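Side-chain contact in transcriptional regulator (Pyrococcus horikoshii, PDB 1UDD), which is an all-helical protein of the TENA/THI-4/PQQC family, probably acting as a transcriptional regulator: residues G32-L36 against E37-F41. Residues are numbered along the deposited sequence; the frame is centred on the assembly and turned at random.
Sequences GTLPL and EKFKF
The F39 ring is met obliquely by two leucine methyls, CD2 of L34 and CD1 of L36. The L36 methyl lies 4.4 Å from F39 CD2. Y159 and W162 pack edge-to-face with the same ring. L34 CD2 also sits 3.9 Å from F39 CB, and the two side chains cross at about a right angle. With chi1 at -174°, F39 CG stands opposite the backbone N and the ring reaches toward helix 157-164. The other methyl of L34, CD1, rests 4.0 Å from K38 CB. K38 runs extended alongside the P35 ring, with CD atoms of K38 and P35 4.0 Å apart. K38 also makes a cation-pi contact with W212. The loop joins helix 24-31 to helix 36-63, with P35 at the N-cap. L36 O accepts a hydrogen bond from K40 N (3.2 Å), an i to i+4 helical bond. K40 CE passes 4.0 Å from L36 CG, and K40 NZ forms a long salt bridge with E37 OE1. L34 and F39 are thus the buried apolar pair, P35, L36 and the lysine chains pack at the more open side, and P35 O holds the K38 amide (2.7 Å) and, weakly, that of F39.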
loop_
_atom_site.group_PDB
_atom_site.type_symbol
_atom_site.label_atom_id
_atom_site.label_comp_id
_atom_site.label_asym_id
_atom_site.label_seq_id
_atom_site.Cartn_x
_atom_site.Cartn_y
_atom_site.Cartn_z
ATOM N N GLY A 32 35.048 23.334 4.283
ATOM C CA GLY A 32 34.622 24.723 4.239
ATOM C C GLY A 32 34.920 25.337 2.890
ATOM O O GLY A 32 34.723 26.530 2.672
ATOM N N THR A 33 35.382 24.497 1.978
ATOM C CA THR A 33 35.751 24.904 0.629
ATOM C C THR A 33 34.606 24.915 -0.385
ATOM O O THR A 33 34.695 25.558 -1.433
ATOM C CB THR A 33 36.878 23.981 0.129
ATOM O OG1 THR A 33 38.113 24.399 0.726
ATOM C CG2 THR A 33 37.001 24.012 -1.375
ATOM N N LEU A 34 33.529 24.207 -0.077
ATOM C CA LEU A 34 32.402 24.146 -0.993
ATOM C C LEU A 34 31.868 25.536 -1.360
ATOM O O LEU A 34 31.673 26.389 -0.490
ATOM C CB LEU A 34 31.261 23.308 -0.386
ATOM C CG LEU A 34 30.125 23.006 -1.375
ATOM C CD1 LEU A 34 30.621 21.979 -2.376
ATOM C CD2 LEU A 34 28.881 22.484 -0.641
ATOM N N PRO A 35 31.650 25.788 -2.662
ATOM C CA PRO A 35 31.127 27.090 -3.086
ATOM C C PRO A 35 29.675 27.201 -2.607
ATOM O O PRO A 35 28.838 26.363 -2.948
ATOM C CB PRO A 35 31.229 27.023 -4.609
ATOM C CG PRO A 35 32.393 26.104 -4.834
ATOM C CD PRO A 35 32.136 25.015 -3.819
ATOM N N LEU A 36 29.390 28.231 -1.817
ATOM C CA LEU A 36 28.060 28.455 -1.257
ATOM C C LEU A 36 26.917 28.221 -2.230
ATOM O O LEU A 36 25.799 27.931 -1.812
ATOM C CB LEU A 36 27.961 29.870 -0.689
ATOM C CG LEU A 36 26.753 30.157 0.206
ATOM C CD1 LEU A 36 26.721 29.150 1.343
ATOM C CD2 LEU A 36 26.841 31.575 0.755
ATOM N N GLU A 37 27.191 28.346 -3.524
ATOM C CA GLU A 37 26.156 28.140 -4.529
ATOM C C GLU A 37 25.766 26.678 -4.651
ATOM O O GLU A 37 24.598 26.362 -4.892
ATOM C CB GLU A 37 26.609 28.648 -5.896
ATOM C CG GLU A 37 26.473 30.149 -6.071
ATOM C CD GLU A 37 25.103 30.661 -5.644
ATOM O OE1 GLU A 37 24.915 30.934 -4.435
ATOM O OE2 GLU A 37 24.212 30.776 -6.520
ATOM N N LYS A 38 26.752 25.795 -4.506
ATOM C CA LYS A 38 26.511 24.364 -4.592
ATOM C C LYS A 38 25.746 23.877 -3.372
ATOM O O LYS A 38 24.939 22.959 -3.469
ATOM C CB LYS A 38 27.833 23.601 -4.721
ATOM C CG LYS A 38 28.548 23.874 -6.027
ATOM C CD LYS A 38 29.712 22.939 -6.246
ATOM C CE LYS A 38 30.114 22.954 -7.714
ATOM N NZ LYS A 38 31.190 21.967 -8.022
ATOM N N PHE A 39 25.993 24.499 -2.227
ATOM C CA PHE A 39 25.307 24.115 -0.997
ATOM C C PHE A 39 23.832 24.462 -1.126
ATOM O O PHE A 39 22.964 23.676 -0.739
ATOM C CB PHE A 39 25.920 24.842 0.207
ATOM C CG PHE A 39 25.367 24.405 1.540
ATOM C CD1 PHE A 39 25.437 23.073 1.937
ATOM C CD2 PHE A 39 24.810 25.334 2.415
ATOM C CE1 PHE A 39 24.963 22.667 3.190
ATOM C CE2 PHE A 39 24.332 24.946 3.669
ATOM C CZ PHE A 39 24.411 23.600 4.059
ATOM N N LYS A 40 23.542 25.637 -1.682
ATOM C CA LYS A 40 22.156 26.045 -1.854
ATOM C C LYS A 40 21.414 25.085 -2.776
ATOM O O LYS A 40 20.262 24.762 -2.520
ATOM C CB LYS A 40 22.068 27.474 -2.396
ATOM C CG LYS A 40 22.547 28.522 -1.412
ATOM C CD LYS A 40 22.430 29.912 -2.008
ATOM C CE LYS A 40 23.111 30.957 -1.149
ATOM N NZ LYS A 40 22.942 32.320 -1.741
ATOM N N PHE A 41 22.063 24.629 -3.845
ATOM C CA PHE A 41 21.407 23.691 -4.758
ATOM C C PHE A 41 21.057 22.403 -4.006
ATOM O O PHE A 41 19.983 21.823 -4.199
ATOM C CB PHE A 41 22.320 23.340 -5.928
ATOM C CG PHE A 41 21.685 22.422 -6.919
ATOM C CD1 PHE A 41 20.850 22.923 -7.918
ATOM C CD2 PHE A 41 21.881 21.049 -6.835
ATOM C CE1 PHE A 41 20.217 22.063 -8.824
ATOM C CE2 PHE A 41 21.255 20.183 -7.727
ATOM C CZ PHE A 41 20.418 20.690 -8.727
#